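Local coordinates for esterase (Xanthomonas oryzae pv. oryzae, PDB 3H2G), which acts as a cell wall-degrading esterase of a rice pathogen, hydrolysing ester bonds with the help of a substrate recognition module required for virulence, at residues A[300-303]-A[307-310]; A[234-239]-A[291-296]; A[241-244]-A[249-252]. All coordinates share one frame; numbering follows the deposited sequence.

All three contacts lie in the largely helical region between strands 198-205 and 328-332. Helix 231-246 enters first: its 234-239 turns open contact 2, and 241-244 open contact 3, which closes at once on 249-252 in the loop that leaves the helix. Contact 3 is thus nested inside the long excursion that contact 2 closes at 291-296. Contact 1 follows in series, joining helix 296-304 to helix 309-316 across a short turn. Phe-310 of contact 1 ties the group together, because its ring packs on Ile-239 of contact 2, with 3.5 Å from Phe-310 CZ to Ile-239 CG1, and on Met-242 and Ile-249 of contact 3.

Contact 1. Residues A[300-303]-A[307-310]; sequences SDFP and ANPF
CE1 of Phe-302 lies 3.5 Å from CD2 of Phe-310, and the two rings meet obliquely, their planes inclined by 36° and their centroids 5.5 Å apart. Next to this pair, the amide of Asn-308 reaches toward helix 296-304. It stands at the edge of the Phe-302 ring, with the two planes nearly perpendicular at 85°, and CG of Asn-308 comes within 3.9 Å of CA of Phe-302. The carboxylate of Asp-301 closes the far flank, with OD2 3.5 Å from CB of Asn-308, while OD1 of the same residue takes a hydrogen bond from Asn-305 in the turn. The contact thus joins two consecutive helices, 296-304 and 309-316, linked by a short connection, with Asn-308 as N-cap of the second. Phe-302 carries CG opposite its backbone N (chi1 180°), a setting that extends its ring toward Phe-310. In the second shell, Trp-219 stacks on Phe-302, which Phe-215 and Leu-216 of helix 211-218 also touch, and Phe-310 meets Phe-298 as well as Ala-238, Ile-239 and Met-242 of helix 231-246. On the backbone side, the carbonyl of Phe-302 accepts a hydrogen bond from NH1 of Arg-311, a second tie from the first helix to the next.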
loop_
_atom_site.group_PDB
_atom_site.type_symbol
_atom_site.label_atom_id
_atom_site.label_comp_id
_atom_site.label_asym_id
_atom_site.label_seq_id
_atom_site.Cartn_x
_atom_site.Cartn_y
_atom_site.Cartn_z
ATOM N N SER A 300 8.793 -3.070 26.994
ATOM C CA SER A 300 10.236 -2.967 27.180
ATOM C C SER A 300 10.971 -4.075 26.424
ATOM O O SER A 300 12.107 -3.888 25.984
ATOM C CB SER A 300 10.600 -3.027 28.669
ATOM O OG SER A 300 10.311 -4.296 29.228
ATOM N N ASP A 301 10.309 -5.217 26.259
ATOM C CA ASP A 301 10.894 -6.368 25.572
ATOM C C ASP A 301 11.091 -6.178 24.068
ATOM O O ASP A 301 12.127 -6.550 23.515
ATOM C CB ASP A 301 10.025 -7.608 25.801
ATOM C CG ASP A 301 10.671 -8.880 25.282
ATOM O OD1 ASP A 301 11.692 -9.309 25.861
ATOM O OD2 ASP A 301 10.159 -9.453 24.295
ATOM N N PHE A 302 10.097 -5.601 23.402
ATOM C CA PHE A 302 10.189 -5.409 21.961
ATOM C C PHE A 302 11.477 -4.740 21.467
ATOM O O PHE A 302 12.185 -5.297 20.627
ATOM C CB PHE A 302 8.978 -4.617 21.450
ATOM C CG PHE A 302 9.000 -4.374 19.967
ATOM C CD1 PHE A 302 8.608 -5.372 19.079
ATOM C CD2 PHE A 302 9.447 -3.162 19.455
ATOM C CE1 PHE A 302 8.664 -5.166 17.699
ATOM C CE2 PHE A 302 9.509 -2.943 18.077
ATOM C CZ PHE A 302 9.115 -3.949 17.198
ATOM N N PRO A 303 11.803 -3.541 21.981
ATOM C CA PRO A 303 13.018 -2.843 21.538
ATOM C C PRO A 303 14.363 -3.397 22.003
ATOM O O PRO A 303 15.404 -3.063 21.432
ATOM C CB PRO A 303 12.790 -1.420 22.040
ATOM C CG PRO A 303 12.074 -1.651 23.336
ATOM C CD PRO A 303 11.059 -2.722 22.958
ATOM N N ALA A 307 14.363 -11.528 19.927
ATOM C CA ALA A 307 13.582 -12.763 19.939
ATOM C C ALA A 307 12.091 -12.502 20.151
ATOM O O ALA A 307 11.276 -13.422 20.048
ATOM C CB ALA A 307 14.105 -13.708 21.021
ATOM N N ASN A 308 11.733 -11.256 20.458
ATOM C CA ASN A 308 10.327 -10.903 20.660
ATOM C C ASN A 308 9.570 -11.414 19.430
ATOM O O ASN A 308 9.942 -11.102 18.300
ATOM C CB ASN A 308 10.176 -9.383 20.780
ATOM C CG ASN A 308 8.748 -8.962 21.074
ATOM O OD1 ASN A 308 8.353 -8.799 22.236
ATOM N ND2 ASN A 308 7.962 -8.797 20.025
ATOM N N PRO A 309 8.499 -12.204 19.635
ATOM C CA PRO A 309 7.698 -12.766 18.540
ATOM C C PRO A 309 7.082 -11.775 17.553
ATOM O O PRO A 309 7.023 -12.054 16.353
ATOM C CB PRO A 309 6.645 -13.601 19.273
ATOM C CG PRO A 309 6.481 -12.875 20.567
ATOM C CD PRO A 309 7.908 -12.549 20.939
ATOM N N PHE A 310 6.610 -10.634 18.045
ATOM C CA PHE A 310 6.027 -9.643 17.146
ATOM C C PHE A 310 7.152 -9.072 16.292
ATOM O O PHE A 310 7.000 -8.892 15.084
ATOM C CB PHE A 310 5.341 -8.526 17.940
ATOM C CG PHE A 310 4.902 -7.364 17.095
ATOM C CD1 PHE A 310 4.091 -7.561 15.977
ATOM C CD2 PHE A 310 5.309 -6.069 17.409
ATOM C CE1 PHE A 310 3.694 -6.479 15.181
ATOM C CE2 PHE A 310 4.919 -4.984 16.624
ATOM C CZ PHE A 310 4.110 -5.191 15.506
#

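Contact 2. Residues A[234-239]-A[291-296]; sequences LGSYAI and KSYFQP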
loop_
_atom_site.group_PDB
_atom_site.type_symbol
_atom_site.label_atom_id
_atom_site.label_comp_id
_atom_site.label_asym_id
_atom_site.label_seq_id
_atom_site.Cartn_x
_atom_site.Cartn_y
_atom_site.Cartn_z
ATOM N N LEU A 234 -1.538 2.271 14.155
ATOM C CA LEU A 234 -0.776 1.454 13.212
ATOM C C LEU A 234 -0.073 0.286 13.904
ATOM O O LEU A 234 -0.019 -0.826 13.372
ATOM C CB LEU A 234 0.243 2.328 12.473
ATOM C CG LEU A 234 -0.370 3.472 11.659
ATOM C CD1 LEU A 234 0.725 4.348 11.068
ATOM C CD2 LEU A 234 -1.247 2.898 10.560
ATOM N N GLY A 235 0.464 0.538 15.093
ATOM C CA GLY A 235 1.135 -0.515 15.831
ATOM C C GLY A 235 0.152 -1.601 16.235
ATOM O O GLY A 235 0.464 -2.790 16.161
ATOM N N SER A 236 -1.038 -1.195 16.669
ATOM C CA SER A 236 -2.062 -2.157 17.070
ATOM C C SER A 236 -2.515 -2.994 15.877
ATOM O O SER A 236 -2.690 -4.207 15.992
ATOM C CB SER A 236 -3.254 -1.430 17.699
ATOM O OG SER A 236 -2.865 -0.803 18.915
ATOM N N TYR A 237 -2.707 -2.352 14.729
ATOM C CA TYR A 237 -3.124 -3.078 13.526
ATOM C C TYR A 237 -2.063 -4.143 13.209
ATOM O O TYR A 237 -2.382 -5.301 12.935
ATOM C CB TYR A 237 -3.263 -2.101 12.350
ATOM C CG TYR A 237 -4.180 -2.561 11.225
ATOM C CD1 TYR A 237 -4.700 -1.641 10.316
ATOM C CD2 TYR A 237 -4.557 -3.902 11.092
ATOM C CE1 TYR A 237 -5.579 -2.033 9.305
ATOM C CE2 TYR A 237 -5.441 -4.309 10.082
ATOM C CZ TYR A 237 -5.948 -3.364 9.195
ATOM O OH TYR A 237 -6.831 -3.735 8.209
ATOM N N ALA A 238 -0.796 -3.744 13.269
ATOM C CA ALA A 238 0.315 -4.650 12.987
ATOM C C ALA A 238 0.364 -5.857 13.920
ATOM O O ALA A 238 0.540 -6.986 13.467
ATOM C CB ALA A 238 1.636 -3.891 13.060
ATOM N N ILE A 239 0.223 -5.616 15.221
ATOM C CA ILE A 239 0.266 -6.695 16.209
ATOM C C ILE A 239 -0.884 -7.686 16.026
ATOM O O ILE A 239 -0.669 -8.900 15.971
ATOM C CB ILE A 239 0.230 -6.121 17.646
ATOM C CG1 ILE A 239 1.513 -5.326 17.908
ATOM C CG2 ILE A 239 0.059 -7.248 18.668
ATOM C CD1 ILE A 239 1.502 -4.533 19.205
ATOM N N LYS A 291 2.553 4.162 27.320
ATOM C CA LYS A 291 2.936 3.318 28.450
ATOM C C LYS A 291 1.750 2.775 29.239
ATOM O O LYS A 291 1.903 1.855 30.042
ATOM C CB LYS A 291 3.885 4.067 29.385
ATOM C CG LYS A 291 5.289 4.211 28.816
ATOM C CD LYS A 291 6.233 4.864 29.810
ATOM C CE LYS A 291 7.637 4.995 29.237
ATOM N NZ LYS A 291 8.559 5.665 30.204
ATOM N N SER A 292 0.572 3.347 29.014
ATOM C CA SER A 292 -0.628 2.889 29.695
ATOM C C SER A 292 -1.422 1.989 28.754
ATOM O O SER A 292 -2.418 1.384 29.149
ATOM C CB SER A 292 -1.488 4.084 30.117
ATOM O OG SER A 292 -2.024 4.748 28.989
ATOM N N TYR A 293 -0.965 1.900 27.509
ATOM C CA TYR A 293 -1.635 1.095 26.489
ATOM C C TYR A 293 -1.088 -0.330 26.406
ATOM O O TYR A 293 -1.822 -1.303 26.569
ATOM C CB TYR A 293 -1.490 1.771 25.127
ATOM C CG TYR A 293 -2.285 1.103 24.033
ATOM C CD1 TYR A 293 -3.681 1.098 24.068
ATOM C CD2 TYR A 293 -1.646 0.477 22.962
ATOM C CE1 TYR A 293 -4.423 0.487 23.063
ATOM C CE2 TYR A 293 -2.378 -0.139 21.950
ATOM C CZ TYR A 293 -3.767 -0.130 22.009
ATOM O OH TYR A 293 -4.501 -0.737 21.024
ATOM N N PHE A 294 0.206 -0.448 26.133
ATOM C CA PHE A 294 0.844 -1.756 26.041
ATOM C C PHE A 294 1.246 -2.252 27.419
ATOM O O PHE A 294 1.515 -1.452 28.318
ATOM C CB PHE A 294 2.107 -1.675 25.176
ATOM C CG PHE A 294 1.837 -1.380 23.733
ATOM C CD1 PHE A 294 1.159 -2.299 22.940
ATOM C CD2 PHE A 294 2.257 -0.180 23.162
ATOM C CE1 PHE A 294 0.901 -2.032 21.597
ATOM C CE2 PHE A 294 2.004 0.097 21.816
ATOM C CZ PHE A 294 1.324 -0.831 21.034
ATOM N N GLN A 295 1.279 -3.571 27.586
ATOM C CA GLN A 295 1.722 -4.156 28.847
ATOM C C GLN A 295 3.174 -3.712 28.984
ATOM O O GLN A 295 3.925 -3.738 28.008
ATOM C CB GLN A 295 1.658 -5.684 28.783
ATOM C CG GLN A 295 0.255 -6.255 28.907
ATOM C CD GLN A 295 -0.297 -6.124 30.312
ATOM O OE1 GLN A 295 0.348 -5.557 31.192
ATOM N NE2 GLN A 295 -1.497 -6.653 30.532
ATOM N N PRO A 296 3.589 -3.293 30.190
ATOM C CA PRO A 296 4.969 -2.845 30.409
ATOM C C PRO A 296 6.025 -3.873 29.990
ATOM O O PRO A 296 7.079 -3.506 29.469
ATOM C CB PRO A 296 4.998 -2.546 31.906
ATOM C CG PRO A 296 3.583 -2.086 32.171
ATOM C CD PRO A 296 2.778 -3.111 31.408
#
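Ser-236 and Phe-294, the two residues most buried by this contact, belong to separate layers of it, one polar and one apolar. In the polar layer, OH of Tyr-293 donates a hydrogen bond of 2.7 Å to OG of Ser-236, and OG lies near the plane of the phenol ring, at its edge, 3.1 Å from CE2 of Tyr-293. OG is also hydrogen-bonded to the carbonyl O of Ile-232 one turn back in the helix, so the buried serine hydroxyl is held from two directions. In the apolar layer, CD1 of Ile-239 reaches across to CE1 of Phe-294 at 3.5 Å, the two side chains approaching from opposite directions. The layers are coupled within 291-296 itself, because CD2 of Tyr-293 sits 3.6 Å above the centre of one face of the Phe-294 ring. With CG of Tyr-293 opposite its backbone N (chi1 -173°) and CG of Phe-294 opposite its carbonyl carbon (chi1 -67°), both rings extend toward the helix. The gap is bridged mainly by side chains, the nearest CA atoms, those of Ser-236 and Phe-294, being 9.4 Å apart. Trp-261 and Phe-257 pack round Tyr-293. Here a Tyr-Ser hydrogen bond and an Ile-Phe contact join helix 231-246 to the 291-296 region, within the helical insertion of an alpha/beta-hydrolase fold, probably part of the substrate recognition module.

Contact 3. Residues A[241-244]-A[249-252]; sequences AMQH and IYLE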
loop_
_atom_site.group_PDB
_atom_site.type_symbol
_atom_site.label_atom_id
_atom_site.label_comp_id
_atom_site.label_asym_id
_atom_site.label_seq_id
_atom_site.Cartn_x
_atom_site.Cartn_y
_atom_site.Cartn_z
ATOM N N ALA A 241 -2.786 -8.154 13.373
ATOM C CA ALA A 241 -2.675 -8.823 12.080
ATOM C C ALA A 241 -1.588 -9.895 12.083
ATOM O O ALA A 241 -1.800 -10.994 11.572
ATOM C CB ALA A 241 -2.401 -7.801 10.978
ATOM N N MET A 242 -0.426 -9.586 12.656
ATOM C CA MET A 242 0.655 -10.565 12.691
ATOM C C MET A 242 0.264 -11.781 13.523
ATOM O O MET A 242 0.699 -12.897 13.237
ATOM C CB MET A 242 1.942 -9.933 13.229
ATOM C CG MET A 242 2.591 -8.951 12.259
ATOM S SD MET A 242 3.037 -9.708 10.673
ATOM C CE MET A 242 3.424 -8.258 9.689
ATOM N N GLN A 243 -0.553 -11.569 14.554
ATOM C CA GLN A 243 -1.014 -12.682 15.380
ATOM C C GLN A 243 -1.948 -13.559 14.540
ATOM O O GLN A 243 -1.870 -14.782 14.593
ATOM C CB GLN A 243 -1.748 -12.165 16.624
ATOM C CG GLN A 243 -2.510 -13.240 17.408
ATOM C CD GLN A 243 -1.645 -14.437 17.766
ATOM O OE1 GLN A 243 -0.491 -14.284 18.158
ATOM N NE2 GLN A 243 -2.207 -15.637 17.642
ATOM N N HIS A 244 -2.825 -12.936 13.757
ATOM C CA HIS A 244 -3.748 -13.692 12.907
ATOM C C HIS A 244 -2.970 -14.494 11.869
ATOM O O HIS A 244 -3.230 -15.677 11.642
ATOM C CB HIS A 244 -4.701 -12.757 12.154
ATOM C CG HIS A 244 -5.757 -12.128 13.008
ATOM N ND1 HIS A 244 -6.599 -12.861 13.815
ATOM C CD2 HIS A 244 -6.146 -10.837 13.131
ATOM C CE1 HIS A 244 -7.464 -12.049 14.398
ATOM N NE2 HIS A 244 -7.211 -10.815 13.999
ATOM N N ILE A 249 2.208 -14.919 18.649
ATOM C CA ILE A 249 2.504 -13.835 19.578
ATOM C C ILE A 249 1.804 -14.002 20.919
ATOM O O ILE A 249 2.442 -13.903 21.972
ATOM C CB ILE A 249 2.113 -12.458 18.988
ATOM C CG1 ILE A 249 2.795 -12.262 17.631
ATOM C CG2 ILE A 249 2.559 -11.345 19.935
ATOM C CD1 ILE A 249 2.363 -11.005 16.901
ATOM N N TYR A 250 0.498 -14.257 20.885
ATOM C CA TYR A 250 -0.268 -14.417 22.119
ATOM C C TYR A 250 -1.508 -15.295 21.974
ATOM O O TYR A 250 -2.043 -15.465 20.878
ATOM C CB TYR A 250 -0.690 -13.039 22.643
ATOM C CG TYR A 250 -1.589 -12.255 21.698
ATOM C CD1 TYR A 250 -2.949 -12.552 21.579
ATOM C CD2 TYR A 250 -1.076 -11.215 20.920
ATOM C CE1 TYR A 250 -3.778 -11.830 20.711
ATOM C CE2 TYR A 250 -1.892 -10.489 20.049
ATOM C CZ TYR A 250 -3.240 -10.800 19.950
ATOM O OH TYR A 250 -4.045 -10.080 19.094
ATOM N N LEU A 251 -1.952 -15.858 23.094
ATOM C CA LEU A 251 -3.156 -16.682 23.115
ATOM C C LEU A 251 -4.310 -15.731 23.416
ATOM O O LEU A 251 -5.391 -15.844 22.843
ATOM C CB LEU A 251 -3.065 -17.748 24.212
ATOM C CG LEU A 251 -4.313 -18.616 24.416
ATOM C CD1 LEU A 251 -4.577 -19.455 23.169
ATOM C CD2 LEU A 251 -4.120 -19.509 25.634
ATOM N N GLU A 252 -4.060 -14.796 24.329
ATOM C CA GLU A 252 -5.042 -13.790 24.726
ATOM C C GLU A 252 -4.392 -12.416 24.557
ATOM O O GLU A 252 -3.235 -12.228 24.926
ATOM C CB GLU A 252 -5.448 -13.978 26.190
ATOM C CG GLU A 252 -5.965 -15.363 26.529
ATOM C CD GLU A 252 -6.420 -15.476 27.975
ATOM O OE1 GLU A 252 -5.624 -15.148 28.883
ATOM O OE2 GLU A 252 -7.575 -15.898 28.202
#
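OE1 of Gln-243 is gripped by two consecutive backbone amides. N of Ile-249 donates to it at 2.8 Å and lies in the plane of the carbonyl, although the bond is bent, with an N-H...O angle of 146°. N of Tyr-250 donates at 2.9 Å from well above that plane, and is the straighter of the two at 166°. With two donors arriving from different directions, the rotation of the side-chain amide is largely fixed. Its aliphatic part is used as well: CG of Gln-243 lies over one face of the Tyr-250 ring, 3.8 Å from the centroid and offset toward the rim, a CH-pi contact. A bend at the second torsion (chi2 53°) lets the same side chain rest its methylene on the ring and turn OE1 back to the amides. Beside it, CD1 of Ile-249 packs against CB of Met-242 at 3.8 Å and against the backbone N of Gln-243, also at 3.8 Å. The phenol OH of Tyr-250 is hydrogen-bonded to Glu-266, and Phe-310 and Asp-313 of helix 309-316 lie against both Met-242 and Ile-249. A glutamine side chain accepting two backbone N-H bonds from the loop that follows its helix thus holds the start of that loop, Ile-249 and Tyr-250, against the last turns of helix 231-246, within the helical insertion between two strands of the alpha/beta-hydrolase sheet.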